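Local atomic coordinates of Phthiocerol/phenolphthiocerol synthesis polyketide synthase type I PpsC (Mycobacterium tuberculosis, PDB entry 5NJI), a protein that probably removes water from beta-hydroxyacyl intermediates, through the dehydratase domain captured here with a bound dodecenoyl-CoA, while phthiocerol-type lipids are being assembled. Residues Glu49-Leu54 with Val106-Val111; Leu100-His105 with Gly135-Ala140; Thr110-Thr115 with Val125-Arg130. The protein carries 1 engineered substitution. One frame throughout, in Å; residues are numbered along the deposited sequence.

Contact 1: Glu49-Leu54 with Val106-Val111; sequences ELDPDL and VTPGTV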
loop_
_atom_site.group_PDB
_atom_site.type_symbol
_atom_site.label_atom_id
_atom_site.label_comp_id
_atom_site.label_asym_id
_atom_site.label_seq_id
_atom_site.Cartn_x
_atom_site.Cartn_y
_atom_site.Cartn_z
ATOM N N GLU A 49 -17.276 -3.796 7.577
ATOM C CA GLU A 49 -18.013 -4.467 6.521
ATOM C C GLU A 49 -17.457 -3.964 5.202
ATOM O O GLU A 49 -17.498 -2.762 4.924
ATOM C CB GLU A 49 -19.513 -4.205 6.626
ATOM C CG GLU A 49 -20.116 -4.682 7.940
ATOM C CD GLU A 49 -21.591 -4.350 8.067
ATOM O OE1 GLU A 49 -22.353 -4.641 7.121
ATOM O OE2 GLU A 49 -21.986 -3.791 9.112
ATOM N N LEU A 50 -16.900 -4.871 4.423
ATOM C CA LEU A 50 -16.398 -4.561 3.093
ATOM C C LEU A 50 -17.335 -5.151 2.046
ATOM O O LEU A 50 -17.987 -6.170 2.273
ATOM C CB LEU A 50 -14.990 -5.112 2.881
ATOM C CG LEU A 50 -13.925 -4.733 3.900
ATOM C CD1 LEU A 50 -12.595 -5.315 3.447
ATOM C CD2 LEU A 50 -13.859 -3.237 4.056
ATOM N N ASP A 51 -17.386 -4.487 0.898
ATOM C CA ASP A 51 -18.220 -4.846 -0.232
ATOM C C ASP A 51 -17.520 -4.290 -1.458
ATOM O O ASP A 51 -16.810 -3.280 -1.351
ATOM C CB ASP A 51 -19.637 -4.254 -0.077
ATOM C CG ASP A 51 -20.617 -4.742 -1.135
ATOM O OD1 ASP A 51 -20.539 -4.283 -2.300
ATOM O OD2 ASP A 51 -21.478 -5.584 -0.795
ATOM N N PRO A 52 -17.654 -4.926 -2.620
ATOM C CA PRO A 52 -16.950 -4.392 -3.798
ATOM C C PRO A 52 -17.411 -3.008 -4.196
ATOM O O PRO A 52 -16.630 -2.273 -4.814
ATOM C CB PRO A 52 -17.228 -5.430 -4.894
ATOM C CG PRO A 52 -18.320 -6.257 -4.393
ATOM C CD PRO A 52 -18.281 -6.228 -2.904
ATOM N N ASP A 53 -18.660 -2.691 -3.897
ATOM C CA ASP A 53 -19.107 -1.327 -4.157
ATOM C C ASP A 53 -18.658 -0.262 -3.129
ATOM O O ASP A 53 -19.032 0.864 -3.272
ATOM C CB ASP A 53 -20.632 -1.173 -4.399
ATOM C CG ASP A 53 -21.482 -1.309 -3.117
ATOM O OD1 ASP A 53 -20.955 -1.142 -2.009
ATOM O OD2 ASP A 53 -22.729 -1.549 -3.166
ATOM N N LEU A 54 -17.754 -0.572 -2.218
ATOM C CA LEU A 54 -17.350 0.360 -1.154
ATOM C C LEU A 54 -16.296 1.299 -1.796
ATOM O O LEU A 54 -15.388 0.779 -2.302
ATOM C CB LEU A 54 -16.672 -0.327 0.082
ATOM C CG LEU A 54 -16.114 0.598 1.154
ATOM C CD1 LEU A 54 -17.191 1.476 1.751
ATOM C CD2 LEU A 54 -15.377 -0.184 2.231
ATOM N N VAL A 106 -12.768 -9.551 -2.309
ATOM C CA VAL A 106 -13.776 -8.694 -1.708
ATOM C C VAL A 106 -15.120 -9.032 -2.340
ATOM O O VAL A 106 -15.393 -8.676 -3.491
ATOM C CB VAL A 106 -13.443 -7.213 -1.888
ATOM C CG1 VAL A 106 -14.511 -6.358 -1.264
ATOM C CG2 VAL A 106 -12.089 -6.915 -1.245
ATOM N N THR A 107 -15.964 -9.695 -1.570
ATOM C CA THR A 107 -17.298 -10.093 -1.976
ATOM C C THR A 107 -18.327 -9.434 -1.075
ATOM O O THR A 107 -18.014 -9.066 0.060
ATOM C CB THR A 107 -17.445 -11.615 -1.881
ATOM O OG1 THR A 107 -17.203 -12.028 -0.539
ATOM C CG2 THR A 107 -16.463 -12.330 -2.804
ATOM N N PRO A 108 -19.576 -9.288 -1.529
ATOM C CA PRO A 108 -20.608 -8.755 -0.638
ATOM C C PRO A 108 -20.636 -9.509 0.687
ATOM O O PRO A 108 -20.500 -10.732 0.733
ATOM C CB PRO A 108 -21.903 -8.958 -1.436
ATOM C CG PRO A 108 -21.465 -8.922 -2.864
ATOM C CD PRO A 108 -20.094 -9.565 -2.882
ATOM N N GLY A 109 -20.785 -8.760 1.769
ATOM C CA GLY A 109 -20.855 -9.338 3.089
ATOM C C GLY A 109 -19.531 -9.721 3.698
ATOM O O GLY A 109 -19.517 -10.383 4.735
ATOM N N THR A 110 -18.415 -9.316 3.099
ATOM C CA THR A 110 -17.116 -9.556 3.717
ATOM C C THR A 110 -16.979 -8.766 5.014
ATOM O O THR A 110 -17.345 -7.593 5.086
ATOM C CB THR A 110 -15.998 -9.173 2.743
ATOM O OG1 THR A 110 -15.989 -10.099 1.648
ATOM C CG2 THR A 110 -14.623 -9.260 3.404
ATOM N N VAL A 111 -16.472 -9.425 6.056
ATOM C CA VAL A 111 -16.242 -8.773 7.340
ATOM C C VAL A 111 -14.766 -8.905 7.671
ATOM O O VAL A 111 -14.249 -10.021 7.838
ATOM C CB VAL A 111 -17.121 -9.345 8.461
ATOM C CG1 VAL A 111 -16.775 -8.668 9.791
ATOM C CG2 VAL A 111 -18.576 -9.102 8.094
#

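Contact 2: Leu100-His105 with Gly135-Ala140; sequences LRQMLH and GWTTHA. With 8Z2 (~{S}-[2-[3-[[(2~{R})-4-[[[(2~{R},3~{S},4~{R},5~{R})-5-(6-aminopurin-9-yl)-4-oxidanyl-3-phosphonooxy-oxolan-2-yl]methoxy-oxidanyl-phosphoryl]oxy-oxidanyl-phosphoryl]oxy-3,3-dimethyl-2-oxidanyl-butanoyl]amino]propanoylamino]ethyl] (~{E})-dodec-2-enethioate), chain B.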
loop_
_atom_site.group_PDB
_atom_site.type_symbol
_atom_site.label_atom_id
_atom_site.label_comp_id
_atom_site.label_asym_id
_atom_site.label_seq_id
_atom_site.Cartn_x
_atom_site.Cartn_y
_atom_site.Cartn_z
ATOM N N LEU A 100 1.974 -10.029 3.836
ATOM C CA LEU A 100 0.710 -10.233 3.107
ATOM C C LEU A 100 0.634 -11.757 2.894
ATOM O O LEU A 100 1.282 -12.275 2.037
ATOM C CB LEU A 100 0.691 -9.468 1.762
ATOM C CG LEU A 100 0.880 -7.960 1.964
ATOM C CD1 LEU A 100 1.009 -7.199 0.669
ATOM C CD2 LEU A 100 -0.289 -7.420 2.806
ATOM N N ARG A 101 -0.048 -12.449 3.786
ATOM C CA ARG A 101 -0.106 -13.907 3.735
ATOM C C ARG A 101 -1.185 -14.616 2.714
ATOM O O ARG A 101 -0.936 -15.673 2.335
ATOM C CB ARG A 101 -0.336 -14.334 5.194
ATOM C CG ARG A 101 0.402 -13.420 6.226
ATOM C CD ARG A 101 1.094 -14.074 7.418
ATOM N NE ARG A 101 0.508 -15.389 7.681
ATOM C CZ ARG A 101 0.306 -15.886 8.931
ATOM N NH1 ARG A 101 0.715 -15.108 10.002
ATOM N NH2 ARG A 101 -0.317 -17.146 9.090
ATOM N N GLN A 102 -2.346 -14.017 2.557
ATOM C CA GLN A 102 -3.374 -14.569 1.700
ATOM C C GLN A 102 -4.216 -13.496 1.056
ATOM O O GLN A 102 -4.626 -12.621 1.680
ATOM C CB GLN A 102 -4.265 -15.566 2.487
ATOM C CG GLN A 102 -5.327 -16.210 1.609
ATOM C CD GLN A 102 -6.087 -17.374 2.271
ATOM O OE1 GLN A 102 -5.551 -18.000 3.139
ATOM N NE2 GLN A 102 -7.287 -17.671 1.831
ATOM N N MET A 103 -4.400 -13.617 -0.214
ATOM C CA MET A 103 -5.167 -12.619 -0.937
ATOM C C MET A 103 -6.598 -12.609 -0.432
ATOM O O MET A 103 -7.166 -13.658 -0.104
ATOM C CB MET A 103 -5.161 -12.908 -2.434
ATOM C CG MET A 103 -4.141 -12.160 -3.216
ATOM S SD MET A 103 -4.434 -12.351 -4.983
ATOM C CE MET A 103 -2.754 -12.105 -5.552
ATOM N N LEU A 104 -7.189 -11.422 -0.389
ATOM C CA LEU A 104 -8.573 -11.253 0.041
ATOM C C LEU A 104 -9.447 -10.886 -1.155
ATOM O O LEU A 104 -9.292 -9.810 -1.746
ATOM C CB LEU A 104 -8.692 -10.184 1.128
ATOM C CG LEU A 104 -10.126 -9.846 1.575
ATOM C CD1 LEU A 104 -10.946 -11.092 1.867
ATOM C CD2 LEU A 104 -10.068 -8.951 2.786
ATOM N N HIS A 105 -10.385 -11.771 -1.482
ATOM C CA HIS A 105 -11.394 -11.537 -2.510
ATOM C C HIS A 105 -12.545 -10.785 -1.863
ATOM O O HIS A 105 -13.183 -11.289 -0.924
ATOM C CB HIS A 105 -11.816 -12.890 -3.092
ATOM C CG HIS A 105 -12.950 -12.861 -4.075
ATOM N ND1 HIS A 105 -13.181 -11.846 -4.975
ATOM C CD2 HIS A 105 -13.895 -13.798 -4.326
ATOM C CE1 HIS A 105 -14.237 -12.144 -5.713
ATOM N NE2 HIS A 105 -14.687 -13.326 -5.337
ATOM N N GLY A 135 -15.141 -19.277 12.187
ATOM C CA GLY A 135 -13.693 -19.219 12.192
ATOM C C GLY A 135 -13.165 -17.985 11.476
ATOM O O GLY A 135 -13.914 -17.115 11.035
ATOM N N TRP A 136 -11.838 -17.919 11.359
ATOM C CA TRP A 136 -11.179 -16.767 10.750
ATOM C C TRP A 136 -10.017 -17.231 9.878
ATOM O O TRP A 136 -9.411 -18.273 10.130
ATOM C CB TRP A 136 -10.664 -15.769 11.816
ATOM C CG TRP A 136 -11.744 -15.113 12.635
ATOM C CD1 TRP A 136 -12.390 -13.928 12.373
ATOM C CD2 TRP A 136 -12.308 -15.619 13.852
ATOM N NE1 TRP A 136 -13.320 -13.673 13.370
ATOM C CE2 TRP A 136 -13.285 -14.702 14.280
ATOM C CE3 TRP A 136 -12.065 -16.761 14.623
ATOM C CZ2 TRP A 136 -14.027 -14.893 15.448
ATOM C CZ3 TRP A 136 -12.808 -16.955 15.778
ATOM C CH2 TRP A 136 -13.773 -16.022 16.182
ATOM N N THR A 137 -9.711 -16.430 8.849
ATOM C CA THR A 137 -8.556 -16.615 7.972
ATOM C C THR A 137 -7.665 -15.385 8.086
ATOM O O THR A 137 -8.165 -14.266 7.977
ATOM C CB THR A 137 -8.988 -16.761 6.507
ATOM O OG1 THR A 137 -9.770 -17.942 6.340
ATOM C CG2 THR A 137 -7.788 -16.802 5.556
ATOM N N THR A 138 -6.359 -15.585 8.260
ATOM C CA THR A 138 -5.419 -14.470 8.391
ATOM C C THR A 138 -4.921 -14.009 7.022
ATOM O O THR A 138 -4.409 -14.814 6.241
ATOM C CB THR A 138 -4.227 -14.873 9.258
ATOM O OG1 THR A 138 -4.684 -15.193 10.585
ATOM C CG2 THR A 138 -3.218 -13.745 9.343
ATOM N N HIS A 139 -5.058 -12.713 6.742
ATOM C CA HIS A 139 -4.617 -12.163 5.469
ATOM C C HIS A 139 -3.322 -11.397 5.569
ATOM O O HIS A 139 -2.548 -11.388 4.610
ATOM C CB HIS A 139 -5.700 -11.253 4.881
ATOM C CG HIS A 139 -6.931 -12.003 4.506
ATOM N ND1 HIS A 139 -7.018 -12.752 3.354
ATOM C CD2 HIS A 139 -8.103 -12.173 5.160
ATOM C CE1 HIS A 139 -8.197 -13.349 3.308
ATOM N NE2 HIS A 139 -8.877 -13.007 4.389
ATOM N N ALA A 140 -3.060 -10.744 6.694
ATOM C CA ALA A 140 -1.865 -9.940 6.834
ATOM C C ALA A 140 -1.547 -9.805 8.309
ATOM O O ALA A 140 -2.434 -9.863 9.155
ATOM C CB ALA A 140 -2.034 -8.555 6.196
HETATM C C2 8Z2 B . 4.219 -16.302 9.095
HETATM C C4 8Z2 B . 3.697 -17.689 7.282
HETATM C C5 8Z2 B . 3.052 -18.495 8.092
HETATM C C6 8Z2 B . 2.990 -18.253 9.378
HETATM C C8 8Z2 B . 2.897 -19.341 6.161
HETATM C C10 8Z2 B . 5.534 -5.088 -11.115
HETATM C C11 8Z2 B . 6.956 -5.403 -11.346
HETATM C C12 8Z2 B . 7.089 -6.593 -12.217
HETATM N N9 8Z2 B . 3.548 -18.185 6.071
HETATM N N7 8Z2 B . 2.548 -19.481 7.396
HETATM N N3 8Z2 B . 4.293 -16.581 7.758
HETATM N N1 8Z2 B . 3.563 -17.175 9.915
HETATM N N6 8Z2 B . 2.318 -19.146 10.060
HETATM C "C1'" 8Z2 B . 4.365 -17.151 5.158
HETATM C "C2'" 8Z2 B . 5.732 -17.677 5.378
HETATM O "O2'" 8Z2 B . 6.374 -16.434 5.628
HETATM C "C3'" 8Z2 B . 6.025 -18.458 3.994
HETATM O "O3'" 8Z2 B . 7.088 -19.428 4.227
HETATM C "C4'" 8Z2 B . 5.895 -17.065 3.081
HETATM O "O4'" 8Z2 B . 4.578 -16.624 3.652
HETATM C "C5'" 8Z2 B . 5.763 -16.965 1.569
HETATM O "O5'" 8Z2 B . 4.648 -17.557 1.016
HETATM P P1 8Z2 B . 4.236 -18.972 1.135
HETATM O O11 8Z2 B . 3.430 -18.845 2.344
HETATM O O12 8Z2 B . 5.272 -19.965 1.519
HETATM O O6 8Z2 B . 3.326 -19.538 -0.192
HETATM P P2 8Z2 B . 1.731 -19.747 -0.052
HETATM O O21 8Z2 B . 1.228 -19.762 1.453
HETATM O O22 8Z2 B . 0.954 -20.767 -0.628
HETATM O O7 8Z2 B . 1.393 -18.347 -0.825
HETATM C CPA 8Z2 B . 2.268 -17.496 -1.585
HETATM C CPB 8Z2 B . 1.341 -16.340 -2.048
HETATM C CP8 8Z2 B . 0.718 -15.737 -0.777
HETATM C CP7 8Z2 B . 2.081 -15.282 -2.802
HETATM C CP9 8Z2 B . 0.252 -16.925 -2.941
HETATM O OP3 8Z2 B . 1.772 -15.288 -0.020
HETATM C CP6 8Z2 B . -0.278 -14.575 -1.029
HETATM O OP2 8Z2 B . -1.249 -14.792 -1.659
HETATM N NP2 8Z2 B . -0.090 -13.443 -0.368
HETATM C CP5 8Z2 B . -0.940 -12.274 -0.412
HETATM C CP4 8Z2 B . -0.432 -11.312 -1.470
HETATM C CP3 8Z2 B . -1.375 -10.087 -1.495
HETATM O OP1 8Z2 B . -2.488 -10.185 -1.108
HETATM N NP1 8Z2 B . -0.905 -8.959 -1.970
HETATM C CP2 8Z2 B . -1.677 -7.754 -1.998
HETATM C CP1 8Z2 B . -2.675 -7.758 -3.100
HETATM S S 8Z2 B . -1.859 -7.707 -4.726
HETATM P P3 8Z2 B . 6.692 -20.663 5.418
HETATM O O31 8Z2 B . 5.103 -21.042 4.983
HETATM O O32 8Z2 B . 6.502 -20.263 6.751
HETATM O O33 8Z2 B . 7.439 -21.924 5.459
HETATM C CA1 8Z2 B . -1.375 -6.254 -4.790
HETATM C CA2 8Z2 B . -0.695 -5.865 -6.050
HETATM O OA1 8Z2 B . -1.479 -5.396 -3.972
HETATM C CA3 8Z2 B . -0.162 -4.490 -6.144
HETATM C CA4 8Z2 B . 0.552 -4.128 -7.380
HETATM C CA5 8Z2 B . 1.273 -2.807 -7.287
HETATM C CA6 8Z2 B . 2.035 -2.534 -8.574
HETATM C CA7 8Z2 B . 3.339 -3.362 -8.644
HETATM C CA8 8Z2 B . 3.881 -3.487 -10.054
HETATM C CA9 8Z2 B . 5.348 -3.990 -10.137
HETATM O O HOH W 1 -3.779 -17.466 5.976
#

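Contact 3: Thr110-Thr115 with Val125-Arg130; sequences TVLVTT and VEIRTR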
loop_
_atom_site.group_PDB
_atom_site.type_symbol
_atom_site.label_atom_id
_atom_site.label_comp_id
_atom_site.label_asym_id
_atom_site.label_seq_id
_atom_site.Cartn_x
_atom_site.Cartn_y
_atom_site.Cartn_z
ATOM N N THR A 110 -18.415 -9.316 3.099
ATOM C CA THR A 110 -17.116 -9.556 3.717
ATOM C C THR A 110 -16.979 -8.766 5.014
ATOM O O THR A 110 -17.345 -7.593 5.086
ATOM C CB THR A 110 -15.998 -9.173 2.743
ATOM O OG1 THR A 110 -15.989 -10.099 1.648
ATOM C CG2 THR A 110 -14.623 -9.260 3.404
ATOM N N VAL A 111 -16.472 -9.425 6.056
ATOM C CA VAL A 111 -16.242 -8.773 7.340
ATOM C C VAL A 111 -14.766 -8.905 7.671
ATOM O O VAL A 111 -14.249 -10.021 7.838
ATOM C CB VAL A 111 -17.121 -9.345 8.461
ATOM C CG1 VAL A 111 -16.775 -8.668 9.791
ATOM C CG2 VAL A 111 -18.576 -9.102 8.094
ATOM N N LEU A 112 -14.092 -7.764 7.763
ATOM C CA LEU A 112 -12.670 -7.710 8.036
ATOM C C LEU A 112 -12.498 -7.518 9.531
ATOM O O LEU A 112 -13.107 -6.617 10.106
ATOM C CB LEU A 112 -12.018 -6.563 7.268
ATOM C CG LEU A 112 -10.503 -6.615 7.149
ATOM C CD1 LEU A 112 -10.117 -7.772 6.278
ATOM C CD2 LEU A 112 -9.980 -5.343 6.548
ATOM N N VAL A 113 -11.689 -8.372 10.154
ATOM C CA VAL A 113 -11.513 -8.393 11.598
ATOM C C VAL A 113 -10.047 -8.111 11.891
ATOM O O VAL A 113 -9.176 -8.896 11.509
ATOM C CB VAL A 113 -11.947 -9.739 12.200
ATOM C CG1 VAL A 113 -11.815 -9.720 13.729
ATOM C CG2 VAL A 113 -13.387 -10.056 11.769
ATOM N N THR A 114 -9.785 -7.011 12.586
ATOM C CA THR A 114 -8.426 -6.580 12.901
ATOM C C THR A 114 -8.196 -6.656 14.406
ATOM O O THR A 114 -9.102 -6.369 15.198
ATOM C CB THR A 114 -8.203 -5.146 12.401
ATOM O OG1 THR A 114 -8.454 -5.100 10.995
ATOM C CG2 THR A 114 -6.792 -4.647 12.664
ATOM N N THR A 115 -7.019 -7.116 14.808
ATOM C CA THR A 115 -6.634 -7.098 16.214
ATOM C C THR A 115 -5.316 -6.371 16.398
ATOM O O THR A 115 -4.471 -6.333 15.500
ATOM C CB THR A 115 -6.493 -8.494 16.807
ATOM O OG1 THR A 115 -5.547 -9.264 16.054
ATOM C CG2 THR A 115 -7.842 -9.219 16.864
ATOM N N VAL A 125 -0.261 -6.105 14.745
ATOM C CA VAL A 125 -1.583 -6.040 14.141
ATOM C C VAL A 125 -1.785 -7.299 13.316
ATOM O O VAL A 125 -0.866 -7.759 12.635
ATOM C CB VAL A 125 -1.719 -4.772 13.275
ATOM C CG1 VAL A 125 -3.044 -4.751 12.520
ATOM C CG2 VAL A 125 -1.585 -3.529 14.123
ATOM N N GLU A 126 -2.985 -7.871 13.385
ATOM C CA GLU A 126 -3.337 -9.024 12.562
ATOM C C GLU A 126 -4.674 -8.729 11.904
ATOM O O GLU A 126 -5.576 -8.173 12.541
ATOM C CB GLU A 126 -3.371 -10.327 13.383
ATOM C CG GLU A 126 -3.520 -11.597 12.558
ATOM C CD GLU A 126 -2.968 -12.825 13.268
ATOM O OE1 GLU A 126 -2.292 -12.668 14.313
ATOM O OE2 GLU A 126 -3.212 -13.949 12.775
ATOM N N ILE A 127 -4.784 -9.053 10.615
ATOM C CA ILE A 127 -5.956 -8.726 9.814
ATOM C C ILE A 127 -6.515 -10.018 9.244
ATOM O O ILE A 127 -5.815 -10.740 8.528
ATOM C CB ILE A 127 -5.613 -7.733 8.693
ATOM C CG1 ILE A 127 -5.149 -6.424 9.316
ATOM C CG2 ILE A 127 -6.820 -7.508 7.776
ATOM C CD1 ILE A 127 -4.494 -5.496 8.332
ATOM N N ARG A 128 -7.725 -10.309 9.614
ATOM C CA ARG A 128 -8.404 -11.519 9.250
ATOM C C ARG A 128 -9.783 -11.256 8.557
ATOM O O ARG A 128 -10.215 -10.186 8.650
ATOM C CB ARG A 128 -8.732 -12.335 10.543
ATOM C CG ARG A 128 -7.559 -12.704 11.412
ATOM C CD ARG A 128 -7.967 -13.251 12.816
ATOM N NE ARG A 128 -6.920 -13.845 13.572
ATOM C CZ ARG A 128 -6.142 -13.197 14.501
ATOM N NH1 ARG A 128 -6.381 -11.865 14.774
ATOM N NH2 ARG A 128 -5.114 -13.902 15.169
ATOM N N THR A 129 -10.378 -12.274 7.925
ATOM C CA THR A 129 -11.787 -12.221 7.464
ATOM C C THR A 129 -12.559 -13.348 8.287
ATOM O O THR A 129 -11.946 -14.366 8.572
ATOM C CB THR A 129 -11.987 -12.433 5.959
ATOM O OG1 THR A 129 -11.372 -13.635 5.581
ATOM C CG2 THR A 129 -11.489 -11.191 5.089
ATOM N N ARG A 130 -13.870 -13.115 8.622
ATOM C CA ARG A 130 -14.733 -14.043 9.360
ATOM C C ARG A 130 -14.912 -15.188 8.292
ATOM O O ARG A 130 -15.327 -14.845 7.193
ATOM C CB ARG A 130 -16.128 -13.466 9.875
ATOM C CG ARG A 130 -16.885 -14.120 11.013
ATOM C CD ARG A 130 -16.187 -15.245 11.741
ATOM N NE ARG A 130 -16.854 -15.703 12.963
ATOM C CZ ARG A 130 -17.235 -14.876 14.000
ATOM N NH1 ARG A 130 -16.982 -13.496 13.902
ATOM N NH2 ARG A 130 -17.860 -15.416 15.159
HETATM O O HOH W 2 -16.189 -12.305 5.655
#

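Contact 1: Glu49-Leu54 with Val106-Val111
Leu50 and Thr110 stand at the end of an antiparallel strand pair: strand 44-50 runs out into a type I beta turn (Asp51 to Leu54), and a type II turn (Thr107 to Thr110) leads into strand 110-118. Leu50 N donates to Thr110 O at 2.8 Å, with an N-H...O angle of 157°, and approaches tilted from the carbonyl plane. The same oxygen receives a CA-H contact from Glu49, CA to O 3.5 Å, beside the non-hydrogen-bonded pair Glu49-Val111.

Further on, side chains take over from backbone bonding, as suits Pro52, whose nitrogen carries no hydrogen. Its ring meets that of Pro108 at about a right angle, CD to CD 3.8 Å. Val106 reaches the other chain with one methyl: CG1, anti to the backbone N (chi1 180°), lies 3.7 Å from Pro52 N and as close to Asp51 C.

Asp51 serves two ends. With CG anti to the backbone N (chi1 -172°), the carboxylate crosses Pro108 at a slant, with OD2 3.3 Å from its CA, while OD1 uses its anti lone pair to accept from Asp53 N at 2.9 Å, an Asx turn. In the other turn Thr107 O is gripped twice by Thr110, by its backbone N and by OG1, the latter at 2.8 Å. Pro108 fits the second position of that turn because its ring fixes phi, and Gly109 the third because phi is positive there.

In each turn a polar side chain thus adds a bond to the backbone one. Between the segments, the Leu50 N to Thr110 O bond is followed by apolar contact of Pro52, Pro108 and the Val106 methyl, while Asp51 OD1 and Thr110 OG1 bond within their own turns.

Contact 2: Leu100-His105 with Gly135-Ala140
His139 sits in a classic beta bulge, where it and Ala140 both face Ile127 of the neighbouring strand, and its imidazole turns back to bond the backbone of the loop opposite, at Gln102. The ring can do so although CB leaves the backbone away from that loop, because CG is anti to the carbonyl carbon and beside the backbone N (chi1 -66°). ND1 donates to Gln102 O at 2.9 Å; the oxygen lies in the ring plane, yet ND1 stands 54° out of the carbonyl plane, clear of a lone pair. NE2 is hydrogen-bonded to Thr129 OG1, so both ring nitrogens are held and the ring's rotation is fixed. Leu104 crosses one face at about a right angle, its CB 4.0 Å from the ring centroid in a CH-pi contact.

Toward the loop the backbone bonds are weaker. His139 O accepts from Arg101 N at 2.8 Å, a weak bond bent to 129°, and weakly from Gln102 N. Leu100 and Ala140 form a non-hydrogen-bonded pair, with Leu100 CD2 4.0 Å from Ala140 CB; the methyl is all that Ala140 presents to the leucine branch. Gln102, extended beyond CG, carries its amide across Thr137, OE1 3.5 Å from CG2. A water donates to Thr138 O at 2.7 Å and more weakly to Gln102 OE1.

On its other side the loop meets the acyl-CoA. Leu100 O accepts from the pantetheine NP2 at 3.0 Å, while Met103 CG touches the amide oxygen OP1. Arg101 is modelled in two conformers; in one its guanidinium lies between the Thr138 methyl and the adenine, so this sandwich is less certain. Leu100 to Met103 belong to the acyl-CoA pocket, where strand 93-100 ends in a sheet probably of the hot-dog fold of polyketide dehydratases.

Contact 3: Thr110-Thr115 with Val125-Arg130
Arg128 and Thr115 meet obliquely across the hairpin of strands 110-118 and 122-130. Extended from CG to NE, the arginine runs over to the other strand, and NH1 donates to Thr115 OG1 at 3.0 Å, bent to 135°, with the oxygen close to the guanidinium plane. Thr115 presents that hydroxyl by holding OG1 between its backbone N and carbonyl carbon (chi1 57°). Glu126 points the same way beside Thr115, but its carboxylate stands over a guanidinium face: OE2 is 3.1 Å from Arg128 NH2, a pairing of charges without an N-H aimed at the oxygen. OE2 is also hydrogen-bonded to Thr138 OG1 of the next strand.

The opposite side carries Leu112 and Ile127 among threonines, Thr129 OG1 being bonded to His139. Leu112, its CG anti to the backbone N (chi1 -164°), leans obliquely onto Ile127, CD1 to CG2 3.6 Å, and the same methyl reaches Thr129 CG2 at 3.9 Å. Thr114 lies side by side with Ile127. Beta-branched Thr114 and Ile127 suit a strand, and Leu112 and Ile127 the apolar surface under Tyr73 and Ile76 of helix 70-84.

Between the two faces the backbones are tightly joined: Val113 and Arg128 exchange two bonds, each 2.8 Å from N to O, and Thr115 and Glu126 another two. Near the far end, Arg130 N reaches Val111 O at 3.2 Å, and a water bridges Val111 N to Arg130 O.

The charged group thus lies on the face with Glu126 and Arg128, where the carboxylate probably offsets the arginine's charge and, with the threonine hydroxyl, steadies the guanidinium; Leu112, Thr114 and Ile127 meet helix 70-84 on the other.

Contacts 1 and 3 are consecutive along strand 110-118, sharing Thr110 and Val111, with centres 13 Å apart; Leu50 CD1 touches Leu112 CD2 at 4.1 Å where they meet. Contact 3 is nested in the chain between the segments of contact 2, whose centre is only 8 Å away, and strands 122-130 and 136-146 join them: His139 N lies 2.8 Å from Ile127 O. Segment 100-105 continues directly into segment 106-111 of contact 1. Only contact 2 holds residues of the acyl-CoA pocket. The Glu126 side chain of contact 3 lies about 8 Å from the ligand, and the Val106 side chain of contact 1 about 10 Å.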